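Local coordinates for protein ComZ (Thermus thermophilus, PDB 6QVI) that probably serves as a DNA receptor at the tip of a pilus, helping the bacterium capture DNA during natural transformation, at residues 159-164 with 268-273; 296-301 with 505-510; 304-309 with 326-331. One frame throughout, in Å; residues are numbered along the deposited sequence.

Interaction 1: residues 159-164 with 268-273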
loop_
_atom_site.group_PDB
_atom_site.type_symbol
_atom_site.label_atom_id
_atom_site.label_comp_id
_atom_site.label_asym_id
_atom_site.label_seq_id
_atom_site.Cartn_x
_atom_site.Cartn_y
_atom_site.Cartn_z
ATOM N N GLY A 159 -1.947 -8.879 4.873
ATOM C CA GLY A 159 -2.942 -8.299 5.743
ATOM C C GLY A 159 -4.293 -8.263 5.091
ATOM O O GLY A 159 -4.419 -8.442 3.878
ATOM N N VAL A 160 -5.308 -8.027 5.898
ATOM C CA VAL A 160 -6.642 -7.806 5.409
ATOM C C VAL A 160 -7.206 -6.637 6.193
ATOM O O VAL A 160 -7.303 -6.699 7.370
ATOM C CB VAL A 160 -7.596 -9.010 5.448
ATOM C CG1 VAL A 160 -6.911 -10.316 5.665
ATOM C CG2 VAL A 160 -8.693 -8.816 6.439
ATOM N N TYR A 161 -7.544 -5.558 5.513
ATOM C CA TYR A 161 -8.092 -4.366 6.115
ATOM C C TYR A 161 -9.523 -4.288 5.694
ATOM O O TYR A 161 -9.822 -4.476 4.563
ATOM C CB TYR A 161 -7.334 -3.162 5.568
ATOM C CG TYR A 161 -7.680 -1.792 6.121
ATOM C CD1 TYR A 161 -8.915 -1.255 5.964
ATOM C CD2 TYR A 161 -6.734 -1.019 6.737
ATOM C CE1 TYR A 161 -9.216 -0.014 6.444
ATOM C CE2 TYR A 161 -7.027 0.226 7.209
ATOM C CZ TYR A 161 -8.273 0.715 7.059
ATOM O OH TYR A 161 -8.584 1.944 7.520
ATOM N N VAL A 162 -10.424 -4.050 6.613
ATOM C CA VAL A 162 -11.803 -3.940 6.262
ATOM C C VAL A 162 -12.284 -2.640 6.832
ATOM O O VAL A 162 -11.958 -2.332 7.936
ATOM C CB VAL A 162 -12.588 -5.058 6.906
ATOM C CG1 VAL A 162 -14.047 -4.905 6.608
ATOM C CG2 VAL A 162 -12.104 -6.381 6.404
ATOM N N VAL A 163 -13.047 -1.856 6.093
ATOM C CA VAL A 163 -13.508 -0.616 6.675
ATOM C C VAL A 163 -14.788 -0.754 7.471
ATOM O O VAL A 163 -14.860 -0.253 8.555
ATOM C CB VAL A 163 -13.452 0.604 5.734
ATOM C CG1 VAL A 163 -12.721 0.308 4.472
ATOM C CG2 VAL A 163 -14.785 1.226 5.473
ATOM N N GLY A 164 -15.781 -1.464 6.977
ATOM C CA GLY A 164 -17.001 -1.626 7.727
ATOM C C GLY A 164 -18.053 -0.590 7.455
ATOM O O GLY A 164 -17.892 0.219 6.588
ATOM N N PHE A 268 -9.183 -0.358 16.566
ATOM C CA PHE A 268 -8.633 0.165 15.323
ATOM C C PHE A 268 -7.571 1.197 15.674
ATOM O O PHE A 268 -7.822 2.121 16.465
ATOM C CB PHE A 268 -9.750 0.787 14.492
ATOM C CG PHE A 268 -9.308 1.339 13.161
ATOM C CD1 PHE A 268 -8.982 0.509 12.080
ATOM C CD2 PHE A 268 -9.254 2.705 12.980
ATOM C CE1 PHE A 268 -8.630 1.066 10.845
ATOM C CE2 PHE A 268 -8.875 3.258 11.765
ATOM C CZ PHE A 268 -8.559 2.452 10.705
ATOM N N ASP A 269 -6.364 0.979 15.161
ATOM C CA ASP A 269 -5.159 1.703 15.568
ATOM C C ASP A 269 -4.728 2.779 14.578
ATOM O O ASP A 269 -3.535 2.936 14.321
ATOM C CB ASP A 269 -4.032 0.713 15.765
ATOM C CG ASP A 269 -3.588 0.115 14.469
ATOM O OD1 ASP A 269 -4.454 -0.155 13.595
ATOM O OD2 ASP A 269 -2.376 -0.100 14.326
ATOM N N LEU A 270 -5.646 3.539 13.988
ATOM C CA LEU A 270 -5.220 4.532 13.015
ATOM C C LEU A 270 -6.015 5.815 13.170
ATOM O O LEU A 270 -7.241 5.798 13.310
ATOM C CB LEU A 270 -5.390 4.033 11.582
ATOM C CG LEU A 270 -4.549 2.902 10.993
ATOM C CD1 LEU A 270 -5.000 2.561 9.515
ATOM C CD2 LEU A 270 -3.081 3.205 11.071
ATOM N N SER A 271 -5.298 6.920 13.146
ATOM C CA SER A 271 -5.866 8.240 12.976
ATOM C C SER A 271 -5.741 8.582 11.499
ATOM O O SER A 271 -4.844 8.087 10.809
ATOM C CB SER A 271 -5.151 9.269 13.846
ATOM O OG SER A 271 -3.770 8.955 13.979
ATOM N N ASP A 272 -6.690 9.367 11.000
ATOM C CA ASP A 272 -6.775 9.704 9.589
ATOM C C ASP A 272 -6.715 8.436 8.728
ATOM O O ASP A 272 -5.819 8.292 7.884
ATOM C CB ASP A 272 -5.661 10.672 9.201
ATOM C CG ASP A 272 -5.565 11.861 10.147
ATOM O OD1 ASP A 272 -4.654 12.702 9.969
ATOM O OD2 ASP A 272 -6.387 11.939 11.090
ATOM N N PRO A 273 -7.615 7.506 8.960
ATOM C CA PRO A 273 -7.555 6.321 8.144
ATOM C C PRO A 273 -8.280 6.624 6.880
ATOM O O PRO A 273 -9.219 7.385 6.875
ATOM C CB PRO A 273 -8.343 5.345 8.959
ATOM C CG PRO A 273 -9.396 6.174 9.559
ATOM C CD PRO A 273 -8.792 7.502 9.828
#
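Tyr161 points the far end of its side chain at Phe268, Leu270 and Pro273, and it is the side chain through which 159-164 meets 268-273. Its CB, its CG and the near ring carbons CD1 and CD2 meet nothing of 268-273 within 4.2 Å. With CG anti to the backbone N (chi1 -176°), the ring is carried away from the strand, and contacts begin only at its outer half. CE2 comes first, lying 3.9 Å from Leu270 CD1; that methyl sits at the tyrosine edge, near the ring plane, and its side chain arrives from the opposite direction. CZ follows, 3.8 Å from Phe268 CE1. The two rings have perpendicular planes (90°), with centroids 5.9 Å apart. Strand 160-162 is one rung of the beta-solenoid domain: it runs parallel to strand 139-141 on one flank and to strand 212-214 on the other, and Tyr161 stacks on Phe140 of the former. The loop after strand 265-266 thus comes back past a rung laid down about a hundred residues earlier. At the tip, Tyr161 OH lies near the plane of the Phe268 ring at its edge, with CZ of that ring as its nearest neighbour across the contact. The same oxygen is 3.7 Å from Pro273 CB and 4.1 Å from Leu270 CD1, which places the hydroxyl amid three apolar groups. A valine here would probably leave the edge of Phe268 and the Leu270 methyl facing a gap and strip Phe140 of its stacking partner. The loop has a polar tie as well: Asp269 forms a salt bridge with Arg213 of strand 212-214, whose side chain also touches Tyr161 and Leu270.

Interaction 2: residues 296-301 with 505-510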
loop_
_atom_site.group_PDB
_atom_site.type_symbol
_atom_site.label_atom_id
_atom_site.label_comp_id
_atom_site.label_asym_id
_atom_site.label_seq_id
_atom_site.Cartn_x
_atom_site.Cartn_y
_atom_site.Cartn_z
ATOM N N ALA A 296 -11.812 11.703 -12.724
ATOM C CA ALA A 296 -11.286 12.823 -13.508
ATOM C C ALA A 296 -9.803 12.654 -13.776
ATOM O O ALA A 296 -9.289 13.133 -14.797
ATOM C CB ALA A 296 -11.543 14.143 -12.792
ATOM N N CYS A 297 -9.104 11.988 -12.861
ATOM C CA CYS A 297 -7.678 11.724 -13.025
ATOM C C CYS A 297 -7.411 10.710 -14.122
ATOM O O CYS A 297 -6.544 10.922 -14.982
ATOM C CB CYS A 297 -7.104 11.248 -11.690
ATOM S SG CYS A 297 -5.358 10.899 -11.771
ATOM N N LEU A 298 -8.132 9.604 -14.106
ATOM C CA LEU A 298 -7.939 8.574 -15.103
ATOM C C LEU A 298 -8.260 9.108 -16.447
ATOM O O LEU A 298 -7.562 8.881 -17.390
ATOM C CB LEU A 298 -8.838 7.403 -14.823
ATOM C CG LEU A 298 -8.404 6.641 -13.611
ATOM C CD1 LEU A 298 -9.549 5.826 -13.092
ATOM C CD2 LEU A 298 -7.284 5.735 -14.020
ATOM N N GLN A 299 -9.332 9.856 -16.522
ATOM C CA GLN A 299 -9.741 10.427 -17.764
ATOM C C GLN A 299 -8.685 11.331 -18.317
ATOM O O GLN A 299 -8.377 11.286 -19.487
ATOM C CB GLN A 299 -11.008 11.220 -17.556
ATOM C CG GLN A 299 -12.268 10.401 -17.520
ATOM C CD GLN A 299 -13.427 11.178 -16.994
ATOM O OE1 GLN A 299 -13.268 12.255 -16.485
ATOM N NE2 GLN A 299 -14.597 10.630 -17.109
ATOM N N GLY A 300 -8.132 12.174 -17.468
ATOM C CA GLY A 300 -7.127 13.102 -17.887
ATOM C C GLY A 300 -5.742 12.572 -18.086
ATOM O O GLY A 300 -5.001 13.137 -18.837
ATOM N N LYS A 301 -5.370 11.496 -17.437
ATOM C CA LYS A 301 -4.026 11.011 -17.618
ATOM C C LYS A 301 -3.927 9.826 -18.529
ATOM O O LYS A 301 -2.876 9.266 -18.716
ATOM C CB LYS A 301 -3.412 10.688 -16.282
ATOM C CG LYS A 301 -2.714 11.873 -15.664
ATOM C CD LYS A 301 -1.698 11.438 -14.637
ATOM C CE LYS A 301 -0.287 11.773 -15.068
ATOM N NZ LYS A 301 0.679 10.696 -14.705
ATOM N N PRO A 505 1.925 0.961 -10.547
ATOM C CA PRO A 505 0.999 1.628 -11.470
ATOM C C PRO A 505 0.466 2.927 -10.886
ATOM O O PRO A 505 -0.282 2.921 -9.900
ATOM C CB PRO A 505 -0.112 0.589 -11.663
ATOM C CG PRO A 505 0.558 -0.713 -11.450
ATOM C CD PRO A 505 1.615 -0.475 -10.401
ATOM N N ALA A 506 0.860 4.043 -11.516
ATOM C CA ALA A 506 0.525 5.373 -11.016
ATOM C C ALA A 506 -0.981 5.541 -10.800
ATOM O O ALA A 506 -1.404 6.265 -9.878
ATOM C CB ALA A 506 1.052 6.444 -11.975
ATOM N N LEU A 507 -1.824 4.924 -11.651
ATOM C CA LEU A 507 -3.221 5.303 -11.510
ATOM C C LEU A 507 -3.999 4.385 -10.565
ATOM O O LEU A 507 -5.228 4.514 -10.452
ATOM C CB LEU A 507 -3.901 5.397 -12.879
ATOM C CG LEU A 507 -3.252 6.367 -13.877
ATOM C CD1 LEU A 507 -3.993 6.168 -15.228
ATOM C CD2 LEU A 507 -3.172 7.840 -13.467
ATOM N N LEU A 508 -3.313 3.614 -9.779
ATOM C CA LEU A 508 -3.907 2.820 -8.721
ATOM C C LEU A 508 -3.916 3.630 -7.417
ATOM O O LEU A 508 -3.226 4.637 -7.302
ATOM C CB LEU A 508 -3.088 1.544 -8.533
ATOM C CG LEU A 508 -3.442 0.288 -9.308
ATOM C CD1 LEU A 508 -4.562 -0.487 -8.623
ATOM C CD2 LEU A 508 -3.836 0.663 -10.714
ATOM N N PRO A 509 -4.740 3.264 -6.437
ATOM C CA PRO A 509 -4.719 3.981 -5.155
ATOM C C PRO A 509 -3.453 3.669 -4.358
ATOM O O PRO A 509 -2.947 2.545 -4.392
ATOM C CB PRO A 509 -5.969 3.458 -4.435
ATOM C CG PRO A 509 -6.810 2.849 -5.510
ATOM C CD PRO A 509 -5.854 2.307 -6.515
ATOM N N SER A 510 -2.923 4.675 -3.649
ATOM C CA SER A 510 -1.850 4.419 -2.679
ATOM C C SER A 510 -2.378 4.802 -1.285
ATOM O O SER A 510 -2.214 5.934 -0.826
ATOM C CB SER A 510 -0.534 5.160 -3.055
ATOM O OG SER A 510 -0.468 6.458 -2.483
#
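A type I beta turn, Pro505 to Leu508, presents Leu507 to the side of helix 294-301, where Leu298, Cys297 and Lys301 receive it. The turn is closed by Leu508 N bonding to Pro505 O at 3.1 Å. Leu507 is the one residue of 505-510 that comes within 4.5 Å of 296-301, and its CA is 6.8 Å from Leu298 CA. Its CG stands anti to the carbonyl carbon (chi1 -57°), and the two methyls divide the work. CD1 meets Leu298 CD2 at 3.5 Å; the two side chains run antiparallel past one another, which brings that Leu298 methyl beside Leu507 CB as well. CD2 goes to the other side of the site, 4.0 Å from Lys301 CB and 4.1 Å from Cys297 SG. Here the loop leading from the solenoid back to strand 517-529 of the pseudopilin-like domain is fastened to the helix that precedes strand 304-309. Cys297 and Lys301 lie one helical turn apart, joined by the bond from Lys301 N to Cys297 O, so both face Leu507. A disulfide to Cys288 fixes the sulfur, while Leu507 O accepts a hydrogen bond from Trp294 NE1, adding a polar anchor to an otherwise apolar site. Lys301 contributes the aliphatic part of its bent chain, with CD also 4.1 Å from Leu507 CD2, at the solvent-exposed border.

Interaction 3: residues 304-309 with 326-331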
loop_
_atom_site.group_PDB
_atom_site.type_symbol
_atom_site.label_atom_id
_atom_site.label_comp_id
_atom_site.label_asym_id
_atom_site.label_seq_id
_atom_site.Cartn_x
_atom_site.Cartn_y
_atom_site.Cartn_z
ATOM N N LEU A 304 -4.712 6.171 -23.828
ATOM C CA LEU A 304 -5.758 5.714 -24.692
ATOM C C LEU A 304 -7.011 5.768 -23.889
ATOM O O LEU A 304 -7.077 5.188 -22.852
ATOM C CB LEU A 304 -5.482 4.280 -25.082
ATOM C CG LEU A 304 -6.218 3.723 -26.281
ATOM C CD1 LEU A 304 -7.463 3.014 -25.847
ATOM C CD2 LEU A 304 -6.608 4.860 -27.173
ATOM N N ARG A 305 -8.017 6.461 -24.367
ATOM C CA ARG A 305 -9.248 6.543 -23.638
ATOM C C ARG A 305 -10.411 6.538 -24.574
ATOM O O ARG A 305 -10.516 7.394 -25.392
ATOM C CB ARG A 305 -9.277 7.813 -22.849
ATOM C CG ARG A 305 -10.659 8.178 -22.426
ATOM C CD ARG A 305 -10.628 8.990 -21.179
ATOM N NE ARG A 305 -11.897 9.617 -20.960
ATOM C CZ ARG A 305 -12.112 10.880 -21.204
ATOM N NH1 ARG A 305 -11.133 11.604 -21.646
ATOM N NH2 ARG A 305 -13.278 11.412 -20.989
ATOM N N ILE A 306 -11.302 5.570 -24.425
ATOM C CA ILE A 306 -12.463 5.427 -25.276
ATOM C C ILE A 306 -13.734 5.400 -24.493
ATOM O O ILE A 306 -13.798 4.756 -23.505
ATOM C CB ILE A 306 -12.403 4.088 -25.981
ATOM C CG1 ILE A 306 -11.059 3.916 -26.633
ATOM C CG2 ILE A 306 -13.450 3.998 -27.055
ATOM C CD1 ILE A 306 -11.030 2.747 -27.559
ATOM N N GLN A 307 -14.760 6.090 -24.944
ATOM C CA GLN A 307 -16.010 6.090 -24.236
ATOM C C GLN A 307 -17.051 5.428 -25.060
ATOM O O GLN A 307 -16.933 5.337 -26.239
ATOM C CB GLN A 307 -16.509 7.489 -23.991
ATOM C CG GLN A 307 -15.477 8.481 -23.560
ATOM C CD GLN A 307 -16.069 9.517 -22.669
ATOM O OE1 GLN A 307 -15.725 9.602 -21.516
ATOM N NE2 GLN A 307 -16.977 10.294 -23.194
ATOM N N ARG A 308 -18.117 5.006 -24.424
ATOM C CA ARG A 308 -19.165 4.364 -25.143
ATOM C C ARG A 308 -20.496 4.573 -24.559
ATOM O O ARG A 308 -20.860 3.948 -23.621
ATOM C CB ARG A 308 -18.939 2.896 -25.178
ATOM C CG ARG A 308 -20.179 2.185 -25.605
ATOM C CD ARG A 308 -19.837 0.818 -26.083
ATOM N NE ARG A 308 -20.826 -0.114 -25.606
ATOM C CZ ARG A 308 -21.527 -0.886 -26.405
ATOM N NH1 ARG A 308 -21.373 -0.813 -27.717
ATOM N NH2 ARG A 308 -22.421 -1.716 -25.915
ATOM N N ILE A 309 -21.232 5.436 -25.198
ATOM C CA ILE A 309 -22.585 5.819 -24.860
ATOM C C ILE A 309 -23.459 5.090 -25.881
ATOM O O ILE A 309 -23.431 5.424 -27.071
ATOM C CB ILE A 309 -22.764 7.340 -24.915
ATOM C CG1 ILE A 309 -21.948 8.036 -23.836
ATOM C CG2 ILE A 309 -24.214 7.714 -24.840
ATOM C CD1 ILE A 309 -20.620 8.570 -24.350
ATOM N N SER A 326 -9.243 -1.654 -36.756
ATOM C CA SER A 326 -9.210 -2.917 -36.019
ATOM C C SER A 326 -9.476 -2.680 -34.533
ATOM O O SER A 326 -10.228 -3.427 -33.891
ATOM C CB SER A 326 -7.872 -3.628 -36.187
ATOM O OG SER A 326 -6.793 -2.804 -35.786
ATOM N N CYS A 327 -8.806 -1.669 -33.962
ATOM C CA CYS A 327 -8.940 -1.395 -32.536
ATOM C C CYS A 327 -10.395 -1.109 -32.178
ATOM O O CYS A 327 -10.959 -1.732 -31.269
ATOM C CB CYS A 327 -8.017 -0.230 -32.145
ATOM S SG CYS A 327 -8.251 0.398 -30.446
ATOM N N LEU A 328 -11.016 -0.152 -32.874
ATOM C CA LEU A 328 -12.398 0.215 -32.563
ATOM C C LEU A 328 -13.403 -0.881 -32.924
ATOM O O LEU A 328 -14.453 -0.978 -32.276
ATOM C CB LEU A 328 -12.768 1.547 -33.224
ATOM C CG LEU A 328 -12.112 2.757 -32.518
ATOM C CD1 LEU A 328 -12.046 4.021 -33.376
ATOM C CD2 LEU A 328 -12.794 3.048 -31.195
ATOM N N GLN A 329 -13.118 -1.702 -33.953
ATOM C CA GLN A 329 -13.992 -2.833 -34.259
ATOM C C GLN A 329 -14.138 -3.751 -33.044
ATOM O O GLN A 329 -15.231 -4.246 -32.755
ATOM C CB GLN A 329 -13.452 -3.609 -35.471
ATOM C CG GLN A 329 -13.699 -3.019 -36.902
ATOM C CD GLN A 329 -14.975 -3.571 -37.602
ATOM O OE1 GLN A 329 -15.667 -4.449 -37.069
ATOM N NE2 GLN A 329 -15.271 -3.062 -38.809
ATOM N N ALA A 330 -13.055 -3.966 -32.297
ATOM C CA ALA A 330 -13.084 -4.954 -31.223
ATOM C C ALA A 330 -14.075 -4.601 -30.106
ATOM O O ALA A 330 -14.479 -5.496 -29.347
ATOM C CB ALA A 330 -11.678 -5.144 -30.654
ATOM N N MET A 331 -14.423 -3.348 -29.951
ATOM C CA MET A 331 -15.270 -2.991 -28.845
ATOM C C MET A 331 -16.610 -2.564 -29.242
ATOM O O MET A 331 -17.327 -2.010 -28.456
ATOM C CB MET A 331 -14.645 -1.847 -28.103
ATOM C CG MET A 331 -13.158 -1.969 -28.096
ATOM S SD MET A 331 -12.456 -0.619 -27.223
ATOM C CE MET A 331 -10.777 -0.861 -27.712
#
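Arg305 NH2 donates to Gln307 OE1 over 3.1 Å, a markedly bent bond (136° at the hydrogen) in which the donor stands well above the carbonyl plane of the amide. NE of the same guanidinium forms a salt bridge with Glu377, so the group has two polar partners. Arg305 and Gln307 project from one face of strand 304-309. By the alternation of a beta strand, Ile306 and Arg308 project from the other, and that face meets residues 326-331. The central touch is apolar: Ile306 and Met331 reach toward each other tip to tip, Ile306 CD1 lying 3.6 Å from Met331 CE and 3.7 Å from Met331 SD. Met331 spans the distance because its chain is extended beyond CG (chi2 180°). On the isoleucine side, CG1 lies anti to the carbonyl carbon (chi1 -51°), and an extended second torsion carries CD1 outward. The backbones remain well separated, with Ile306 CA 9.0 Å from Leu328 CA, and the side chains bridge that interval. This is a short helix, 325-329, laid against a strand of the beta-solenoid domain; strand 304-309 pairs in parallel with 374-377 and forms an antiparallel hairpin with 312-317. Leu328 adds a flank to the site, its CD2 standing 4.1 Å from Ile306 CD1, and it also touches Leu313 on the partner strand of the hairpin. The Cys327-Cys345 disulfide ties the helix to strand 343-348, and Met331 packs on Cys345 and Ile379. Arg308 makes only a loose approach, its NH1 4.3 Å from Met331 O, too far for a hydrogen bond.

How the interactions relate
The three contacts are spread along the beta-solenoid domain, and interactions 1 and 3 both include solenoid strands. Interaction 1 closes before interaction 2 opens, and interaction 3 is nested inside the loop that interaction 2 closes. Centres of interactions 1 and 2 are about 23 Å apart, those of 2 and 3 about 19 Å, and those of 1 and 3 about 38 Å. Only 2 and 3 touch: helix 294-301 leads into strand 304-309, Gln299 O packs 3.5 Å from Arg305 NH1, and Glu377 pairs with both side chains, weakly with Gln299. The contacts probably help hold loops and short helices against the solenoid at separate levels.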